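PDB 7CDY: glucose dehydrogenase from Serratia sp. FS14, which belongs by sequence to the glucose/sorbosone dehydrogenase family, whose members are built as beta-propellers, and carries a bound calcium ion. Local coordinates for residues F113-K118 with I139-N144; L156-R162 with E184-H190. All coordinates share one frame; numbering follows the deposited sequence. Where two conformers were deposited one is given.

Contact 1 (F113-K118 with I139-N144); sequences FRQQPK and IALGEN
Gln-115 reaches across to the 139-144 segment and bonds it with both ends of its amide. Its NE2 donates to the backbone O of Gly-142 (3.0 Å), which lies in the plane of the Gln-115 amide, although the bond is bent, with an N-H...O angle of 136°. Its OE1 accepts from Asn-144 ND2 at 3.0 Å; that donor sits above the Gln-115 carbonyl plane and not on a lone pair, and the two amide planes are 83° apart. With CG anti to the backbone N (chi1 -179°) and the chain extended beyond it, the amide is carried straight over to these partners. Beside the polar pair lies an apolar cluster around Phe-113. Leu-141 CD1 meets the rim of the Phe-113 ring near its plane, 3.7 Å from CZ, while Ile-139 CD1 approaches the same ring obliquely, 3.9 Å from CD2.

Further bonds fix both amides in their rotation: Gln-115 OE1 also accepts from Thr-92 N and its NE2 also donates to Leu-156 O, while Asn-144 OD1 takes bonds from Gln-157 NE2 and Leu-119 N. Val-161 packs against both Phe-113 and Leu-141. The peptide bond before Pro-117 is cis, where the chain turns after strand 109-114. The contact joins the ends of strands 109-114 and 137-140, of successive antiparallel sheets, through an apolar layer flanked by buried amides, as expected between neighbouring beta-propeller blades.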
ATOM      1  N   PHE A 113       7.825  -2.405 -14.327  1.00  9.90           N
ATOM      2  CA  PHE A 113       7.979  -1.008 -13.945  1.00  8.72           C
ATOM      3  C   PHE A 113       9.039  -0.917 -12.860  1.00 10.41           C
ATOM      4  O   PHE A 113       9.043  -1.726 -11.922  1.00 10.56           O
ATOM      5  CB  PHE A 113       6.661  -0.419 -13.427  1.00 11.72           C
ATOM      6  CG  PHE A 113       6.837   0.919 -12.755  1.00 10.36           C
ATOM      7  CD1 PHE A 113       6.939   2.078 -13.513  1.00 11.98           C
ATOM      8  CD2 PHE A 113       6.959   1.009 -11.371  1.00 11.47           C
ATOM      9  CE1 PHE A 113       7.148   3.311 -12.910  1.00 11.20           C
ATOM     10  CE2 PHE A 113       7.163   2.239 -10.762  1.00 12.18           C
ATOM     11  CZ  PHE A 113       7.245   3.387 -11.534  1.00 11.93           C
ATOM     12  N   ARG A 114       9.892   0.100 -12.962  1.00  9.94           N
ATOM     13  CA  ARG A 114      10.914   0.361 -11.959  1.00 12.09           C
ATOM     14  C   ARG A 114      10.890   1.829 -11.594  1.00 10.44           C
ATOM     15  O   ARG A 114      10.892   2.695 -12.475  1.00 12.44           O
ATOM     16  CB  ARG A 114      12.308   0.076 -12.509  1.00 13.88           C
ATOM     17  CG  ARG A 114      12.594  -1.355 -12.735  1.00 18.35           C
ATOM     18  CD  ARG A 114      14.069  -1.548 -13.007  1.00 14.86           C
ATOM     19  NE  ARG A 114      14.387  -2.947 -12.826  1.00 17.10           N
ATOM     20  CZ  ARG A 114      14.212  -3.873 -13.758  1.00 17.11           C
ATOM     21  NH1 ARG A 114      13.740  -3.535 -14.957  1.00 19.54           N
ATOM     22  NH2 ARG A 114      14.506  -5.133 -13.497  1.00 19.36           N
ATOM     23  N   GLN A 115      10.886   2.107 -10.300  1.00 10.68           N
ATOM     24  CA  GLN A 115      11.162   3.450  -9.835  1.00  9.68           C
ATOM     25  C   GLN A 115      12.573   3.845 -10.254  1.00 10.50           C
ATOM     26  O   GLN A 115      13.536   3.100 -10.027  1.00 12.54           O
ATOM     27  CB  GLN A 115      11.060   3.437  -8.315  1.00  9.71           C
ATOM     28  CG  GLN A 115      11.295   4.776  -7.663  1.00 12.05           C
ATOM     29  CD  GLN A 115      11.032   4.747  -6.169  1.00 10.25           C
ATOM     30  OE1 GLN A 115      11.503   3.857  -5.448  1.00 10.76           O
ATOM     31  NE2 GLN A 115      10.267   5.716  -5.699  1.00 11.07           N
ATOM     32  N   GLN A 116      12.701   5.025 -10.859  1.00 10.95           N
ATOM     33  CA  GLN A 116      13.989   5.568 -11.234  1.00 11.57           C
ATOM     34  C   GLN A 116      13.994   7.054 -10.909  1.00 12.14           C
ATOM     35  O   GLN A 116      12.964   7.727 -11.059  1.00 13.09           O
ATOM     36  CB  GLN A 116      14.255   5.398 -12.732  1.00 13.71           C
ATOM     37  CG  GLN A 116      14.393   3.958 -13.175  1.00 15.21           C
ATOM     38  CD  GLN A 116      15.660   3.291 -12.665  1.00 15.85           C
ATOM     39  OE1 GLN A 116      16.460   3.889 -11.949  1.00 19.75           O
ATOM     40  NE2 GLN A 116      15.847   2.034 -13.043  1.00 19.79           N
ATOM     41  N   PRO A 117      15.128   7.594 -10.450  1.00 11.43           N
ATOM     42  CA  PRO A 117      16.342   6.853 -10.102  1.00 14.43           C
ATOM     43  C   PRO A 117      16.125   6.011  -8.847  1.00 12.55           C
ATOM     44  O   PRO A 117      15.097   6.136  -8.181  1.00 14.60           O
ATOM     45  CB  PRO A 117      17.360   7.970  -9.825  1.00 15.67           C
ATOM     46  CG  PRO A 117      16.517   9.136  -9.386  1.00 15.57           C
ATOM     47  CD  PRO A 117      15.270   9.041 -10.216  1.00 12.17           C
ATOM     48  N   LYS A 118      17.066   5.127  -8.547  1.00 12.18           N
ATOM     49  CA  LYS A 118      17.047   4.387  -7.292  1.00 12.85           C
ATOM     50  C   LYS A 118      17.811   5.199  -6.251  1.00 13.44           C
ATOM     51  O   LYS A 118      19.012   5.443  -6.414  1.00 15.54           O
ATOM     52  CB  LYS A 118      17.690   3.012  -7.479  1.00 12.13           C
ATOM     53  CG  LYS A 118      16.913   2.046  -8.361  1.00 13.57           C
ATOM     54  CD  LYS A 118      17.724   0.770  -8.590  1.00 13.14           C
ATOM     55  CE  LYS A 118      16.989  -0.241  -9.458  1.00 16.20           C
ATOM     56  NZ  LYS A 118      15.884  -0.892  -8.694  1.00 14.76           N
ATOM     57  N   ILE A 139       0.170   2.423  -8.646  1.00  9.11           N
ATOM     58  CA  ILE A 139       1.360   2.058  -7.886  1.00  9.74           C
ATOM     59  C   ILE A 139       1.752   3.258  -7.032  1.00  8.42           C
ATOM     60  O   ILE A 139       2.027   4.339  -7.566  1.00 10.75           O
ATOM     61  CB  ILE A 139       2.523   1.691  -8.823  1.00  9.29           C
ATOM     62  CG1 ILE A 139       2.119   0.584  -9.807  1.00 10.56           C
ATOM     63  CG2 ILE A 139       3.744   1.310  -8.023  1.00 11.24           C
ATOM     64  CD1 ILE A 139       3.083   0.443 -10.971  1.00 11.33           C
ATOM     65  N   ALA A 140       1.819   3.068  -5.714  1.00  9.24           N
ATOM     66  CA  ALA A 140       2.155   4.145  -4.783  1.00 10.29           C
ATOM     67  C   ALA A 140       3.636   4.055  -4.433  1.00  9.65           C
ATOM     68  O   ALA A 140       4.099   3.019  -3.943  1.00 13.17           O
ATOM     69  CB  ALA A 140       1.288   4.043  -3.528  1.00 12.27           C
ATOM     70  N   LEU A 141       4.375   5.136  -4.662  1.00  9.18           N
ATOM     71  CA  LEU A 141       5.821   5.160  -4.472  1.00  8.87           C
ATOM     72  C   LEU A 141       6.232   6.196  -3.436  1.00  9.39           C
ATOM     73  O   LEU A 141       5.826   7.361  -3.516  1.00 10.66           O
ATOM     74  CB  LEU A 141       6.527   5.470  -5.790  1.00  9.81           C
ATOM     75  CG  LEU A 141       6.265   4.484  -6.927  1.00  9.55           C
ATOM     76  CD1 LEU A 141       6.840   5.007  -8.232  1.00 11.48           C
ATOM     77  CD2 LEU A 141       6.870   3.126  -6.595  1.00 11.46           C
ATOM     78  N   GLY A 142       7.062   5.774  -2.472  1.00  9.27           N
ATOM     79  CA  GLY A 142       7.677   6.714  -1.561  1.00  9.64           C
ATOM     80  C   GLY A 142       8.808   7.480  -2.228  1.00  8.37           C
ATOM     81  O   GLY A 142       9.221   7.206  -3.354  1.00  9.58           O
ATOM     82  N   GLU A 143       9.314   8.479  -1.507  1.00  8.94           N
ATOM     83  CA  GLU A 143      10.418   9.318  -2.057  1.00  7.88           C
ATOM     84  C   GLU A 143      11.807   8.840  -1.593  1.00 11.01           C
ATOM     85  O   GLU A 143      12.722   9.613  -1.721  1.00  9.05           O
ATOM     86  CB  GLU A 143      10.220  10.833  -1.845  1.00 10.45           C
ATOM     87  CG  GLU A 143       9.623  11.284  -0.519  1.00 11.37           C
ATOM     88  CD  GLU A 143      10.368  10.951   0.768  1.00 22.11           C
ATOM     89  OE1 GLU A 143      10.719   9.804   0.946  1.00 43.62           O
ATOM     90  OE2 GLU A 143      10.507  11.838   1.594  1.00 36.84           O
ATOM     91  N   ASN A 144      11.920   7.590  -1.109  1.00  8.41           N
ATOM     92  CA  ASN A 144      13.211   6.970  -0.817  1.00  8.69           C
ATOM     93  C   ASN A 144      13.980   7.697   0.286  1.00 11.95           C
ATOM     94  O   ASN A 144      15.199   7.479   0.438  1.00 12.28           O
ATOM     95  CB  ASN A 144      14.110   6.859  -2.067  1.00  9.29           C
ATOM     96  CG  ASN A 144      13.602   5.882  -3.147  1.00 10.95           C
ATOM     97  OD1 ASN A 144      14.209   5.824  -4.218  1.00 11.61           O
ATOM     98  ND2 ASN A 144      12.525   5.141  -2.900  1.00 10.16           N
TER

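Contact 2 (L156-R162 with E184-H190); sequences LQGKLVR and EVWSYGH
A classic beta bulge interrupts the antiparallel pairing: Leu-160 O accepts from two successive amides, Trp-186 N at 2.7 Å and Ser-187 N at 3.2 Å. The register slips by one residue there, so Leu-160 pairs with Ser-187 but Val-161 with Val-185. Backbone bonds from Leu-160 N to Ser-187 O and from Arg-162 N to Glu-184 O continue the pairing, and a further one runs from His-190 N to Gly-158 O where the chains leave the sheet.

Arg-162 crosses the Trp-186 indole and presents one guanidinium face to its CZ3, 3.5 Å from Arg-162 NE; the planes are 61° apart, far from a parallel stack. Asp-172 and Asn-173 hold the charged end of this arginine, and Pro-221 O accepts from Trp-186 NE1. Lys-159 lays its CD 3.4 Å from Tyr-188 CB; bent at chi2 and chi4, it gives NZ to Gln-157 O at 2.8 Å and also to Glu-152 O and Lys-155 O. Ser-187 OG and His-190 NE2 share a hydrogen bond of 2.8 Å, while ND1 of the histidine bonds Glu-209. Held at both nitrogens, the imidazole is fixed in rotation about 6 Å from the calcium ion.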
ATOM      1  N   LEU A 156      10.726   9.498 -10.127  1.00 10.66           N
ATOM      2  CA  LEU A 156       9.597   8.672  -9.716  1.00 10.34           C
ATOM      3  C   LEU A 156       9.478   8.522  -8.197  1.00 11.89           C
ATOM      4  O   LEU A 156       8.713   7.680  -7.712  1.00 14.80           O
ATOM      5  CB  LEU A 156       9.627   7.332 -10.453  1.00  9.80           C
ATOM      6  CG  LEU A 156       9.328   7.509 -11.941  1.00  9.13           C
ATOM      7  CD1 LEU A 156       9.720   6.264 -12.709  1.00 14.00           C
ATOM      8  CD2 LEU A 156       7.862   7.841 -12.178  1.00 12.59           C
ATOM      9  N   GLN A 157      10.167   9.361  -7.444  1.00 11.29           N
ATOM     10  CA  GLN A 157      10.036   9.411  -5.998  1.00 10.24           C
ATOM     11  C   GLN A 157       8.784  10.178  -5.601  1.00  9.37           C
ATOM     12  O   GLN A 157       8.502  11.253  -6.141  1.00 10.30           O
ATOM     13  CB  GLN A 157      11.239  10.159  -5.425  1.00 11.35           C
ATOM     14  CG  GLN A 157      12.456   9.294  -5.172  1.00 15.45           C
ATOM     15  CD  GLN A 157      13.104   8.830  -6.454  1.00 15.74           C
ATOM     16  OE1 GLN A 157      13.129   9.559  -7.463  1.00 15.35           O
ATOM     17  NE2 GLN A 157      13.629   7.610  -6.434  1.00 13.23           N
ATOM     18  N   GLY A 158       8.064   9.667  -4.602  1.00  9.13           N
ATOM     19  CA  GLY A 158       6.934  10.403  -4.047  1.00 11.16           C
ATOM     20  C   GLY A 158       5.806  10.607  -5.028  1.00  9.80           C
ATOM     21  O   GLY A 158       5.156  11.660  -5.022  1.00  9.81           O
ATOM     22  N   LYS A 159       5.576   9.625  -5.886  1.00 10.09           N
ATOM     23  CA  LYS A 159       4.582   9.698  -6.940  1.00  9.22           C
ATOM     24  C   LYS A 159       3.597   8.549  -6.791  1.00 10.29           C
ATOM     25  O   LYS A 159       3.944   7.458  -6.315  1.00 11.93           O
ATOM     26  CB  LYS A 159       5.238   9.535  -8.323  1.00  9.94           C
ATOM     27  CG  LYS A 159       6.413  10.462  -8.604  1.00 10.56           C
ATOM     28  CD  LYS A 159       5.954  11.900  -8.607  1.00 10.49           C
ATOM     29  CE  LYS A 159       7.004  12.887  -9.129  1.00 10.58           C
ATOM     30  NZ  LYS A 159       8.113  13.119  -8.164  1.00 11.62           N
ATOM     31  N   LEU A 160       2.359   8.802  -7.182  1.00  8.43           N
ATOM     32  CA  LEU A 160       1.418   7.751  -7.532  0.59  9.64           C
ATOM     33  C   LEU A 160       1.476   7.589  -9.044  1.00  8.47           C
ATOM     34  O   LEU A 160       1.429   8.585  -9.773  1.00 10.76           O
ATOM     35  CB  LEU A 160       0.011   8.154  -7.098  0.59 11.65           C
ATOM     36  CG  LEU A 160      -1.131   7.174  -7.334  0.59  9.99           C
ATOM     37  CD1 LEU A 160      -0.820   5.815  -6.736  0.59 12.11           C
ATOM     38  CD2 LEU A 160      -2.419   7.720  -6.756  0.59 12.79           C
ATOM     39  N   VAL A 161       1.601   6.348  -9.512  1.00  8.19           N
ATOM     40  CA  VAL A 161       1.776   6.038 -10.925  1.00  8.71           C
ATOM     41  C   VAL A 161       0.553   5.258 -11.392  1.00  9.22           C
ATOM     42  O   VAL A 161      -0.016   4.473 -10.629  1.00  9.88           O
ATOM     43  CB  VAL A 161       3.069   5.208 -11.085  1.00 10.40           C
ATOM     44  CG1 VAL A 161       3.045   4.326 -12.328  1.00 11.79           C
ATOM     45  CG2 VAL A 161       4.288   6.123 -11.080  1.00 10.76           C
ATOM     46  N   ARG A 162       0.127   5.494 -12.640  1.00  9.28           N
ATOM     47  CA  ARG A 162      -0.943   4.718 -13.266  1.00  9.69           C
ATOM     48  C   ARG A 162      -0.434   4.131 -14.571  1.00 10.42           C
ATOM     49  O   ARG A 162       0.036   4.873 -15.446  1.00 10.74           O
ATOM     50  CB  ARG A 162      -2.187   5.557 -13.553  1.00 11.11           C
ATOM     51  CG  ARG A 162      -3.334   4.709 -14.107  1.00 12.22           C
ATOM     52  CD  ARG A 162      -4.581   5.517 -14.448  1.00 14.48           C
ATOM     53  NE  ARG A 162      -4.358   6.407 -15.581  1.00 15.29           N
ATOM     54  CZ  ARG A 162      -5.147   6.506 -16.649  1.00 20.10           C
ATOM     55  NH1 ARG A 162      -6.231   5.753 -16.774  1.00 23.54           N
ATOM     56  NH2 ARG A 162      -4.833   7.374 -17.596  1.00 19.09           N
ATOM     57  N   GLU A 184       4.537   8.286 -16.584  1.00 10.54           N
ATOM     58  CA  GLU A 184       3.877   7.298 -15.731  1.00 11.10           C
ATOM     59  C   GLU A 184       3.094   7.925 -14.579  1.00  9.33           C
ATOM     60  O   GLU A 184       2.255   7.246 -13.978  1.00 10.53           O
ATOM     61  CB  GLU A 184       4.937   6.369 -15.131  1.00 10.08           C
ATOM     62  CG  GLU A 184       5.743   5.566 -16.141  1.00 12.35           C
ATOM     63  CD  GLU A 184       7.005   6.263 -16.639  1.00 16.14           C
ATOM     64  OE1 GLU A 184       7.782   5.582 -17.349  1.00 18.43           O
ATOM     65  OE2 GLU A 184       7.224   7.467 -16.341  1.00 14.13           O
ATOM     66  N   VAL A 185       3.320   9.202 -14.271  1.00  9.50           N
ATOM     67  CA  VAL A 185       2.864   9.781 -13.009  1.00  9.45           C
ATOM     68  C   VAL A 185       1.387  10.132 -13.074  1.00  8.87           C
ATOM     69  O   VAL A 185       0.907  10.742 -14.043  1.00 11.73           O
ATOM     70  CB  VAL A 185       3.699  11.025 -12.670  1.00  9.99           C
ATOM     71  CG1 VAL A 185       3.062  11.822 -11.519  1.00 11.28           C
ATOM     72  CG2 VAL A 185       5.119  10.631 -12.340  1.00 11.46           C
ATOM     73  N   TRP A 186       0.661   9.796 -12.009  1.00  9.25           N
ATOM     74  CA  TRP A 186      -0.700  10.250 -11.775  1.00 10.53           C
ATOM     75  C   TRP A 186      -0.722  11.488 -10.892  1.00  9.15           C
ATOM     76  O   TRP A 186      -1.307  12.507 -11.264  1.00 10.65           O
ATOM     77  CB  TRP A 186      -1.520   9.119 -11.131  1.00 10.24           C
ATOM     78  CG  TRP A 186      -2.958   9.450 -10.842  1.00 11.02           C
ATOM     79  CD1 TRP A 186      -3.493   9.826  -9.635  1.00 12.98           C
ATOM     80  CD2 TRP A 186      -4.045   9.421 -11.769  1.00 12.76           C
ATOM     81  NE1 TRP A 186      -4.840  10.036  -9.762  1.00 14.82           N
ATOM     82  CE2 TRP A 186      -5.208   9.786 -11.061  1.00 11.98           C
ATOM     83  CE3 TRP A 186      -4.146   9.125 -13.132  1.00 13.77           C
ATOM     84  CZ2 TRP A 186      -6.460   9.858 -11.673  1.00 16.18           C
ATOM     85  CZ3 TRP A 186      -5.394   9.194 -13.739  1.00 17.21           C
ATOM     86  CH2 TRP A 186      -6.532   9.555 -13.008  1.00 15.58           C
ATOM     87  N   SER A 187      -0.092  11.423  -9.715  1.00  9.00           N
ATOM     88  CA  SER A 187      -0.005  12.552  -8.794  1.00  8.71           C
ATOM     89  C   SER A 187       1.366  12.554  -8.136  1.00  8.18           C
ATOM     90  O   SER A 187       2.090  11.554  -8.154  1.00  8.26           O
ATOM     91  CB  SER A 187      -1.116  12.515  -7.742  1.00  9.73           C
ATOM     92  OG  SER A 187      -1.097  11.284  -7.026  1.00 10.32           O
ATOM     93  N   TYR A 188       1.719  13.692  -7.540  1.00  8.96           N
ATOM     94  CA  TYR A 188       3.057  13.868  -6.994  1.00  8.65           C
ATOM     95  C   TYR A 188       2.979  14.549  -5.633  1.00  8.32           C
ATOM     96  O   TYR A 188       1.897  14.862  -5.137  1.00  8.96           O
ATOM     97  CB  TYR A 188       3.985  14.559  -8.001  1.00 10.86           C
ATOM     98  CG  TYR A 188       3.754  16.027  -8.280  1.00 10.08           C
ATOM     99  CD1 TYR A 188       2.614  16.473  -8.939  1.00 10.50           C
ATOM    100  CD2 TYR A 188       4.719  16.957  -7.938  1.00 11.04           C
ATOM    101  CE1 TYR A 188       2.434  17.826  -9.215  1.00 11.50           C
ATOM    102  CE2 TYR A 188       4.553  18.304  -8.220  1.00 14.28           C
ATOM    103  CZ  TYR A 188       3.415  18.719  -8.857  1.00 11.07           C
ATOM    104  OH  TYR A 188       3.248  20.066  -9.127  1.00 15.11           O
ATOM    105  N   GLY A 189       4.140  14.758  -5.012  1.00  8.62           N
ATOM    106  CA  GLY A 189       4.163  15.341  -3.681  1.00  8.96           C
ATOM    107  C   GLY A 189       3.686  14.428  -2.575  1.00  8.60           C
ATOM    108  O   GLY A 189       3.066  14.900  -1.611  1.00  9.18           O
ATOM    109  N   HIS A 190       3.977  13.132  -2.679  1.00  8.21           N
ATOM    110  CA  HIS A 190       3.667  12.149  -1.652  1.00  8.81           C
ATOM    111  C   HIS A 190       4.936  11.784  -0.886  1.00  8.26           C
ATOM    112  O   HIS A 190       6.046  11.862  -1.421  1.00 10.20           O
ATOM    113  CB  HIS A 190       3.061  10.897  -2.303  1.00 10.27           C
ATOM    114  CG  HIS A 190       1.805  11.174  -3.069  1.00  9.25           C
ATOM    115  ND1 HIS A 190       0.618  11.506  -2.452  1.00 10.47           N
ATOM    116  CD2 HIS A 190       1.555  11.206  -4.403  1.00  9.46           C
ATOM    117  CE1 HIS A 190      -0.316  11.710  -3.368  1.00  9.88           C
ATOM    118  NE2 HIS A 190       0.229  11.536  -4.559  1.00  9.65           N
TER

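Overall arrangement
Both contacts are buried and lie on the same side of the chain's centre, their own centres about 8 Å apart. They meet in one four-stranded sheet, where strands 137-140 and 160-163 are neighbours: contact 2 pairs 160-163 with strand 185-187 at one edge of the sheet within this chain, whereas contact 1 sets 137-140 against strand 109-114 of another sheet. Chemistry follows place. Within the sheet, backbone bonds dominate and side chains flank them; between sheets, apolar groups and side-chain amides do the joining. Gln-157 links the two, its NE2 reaching Pro-117 O at 2.7 Å. Contact 2 also lies closer to the calcium ion, and both have a few partly exposed residues.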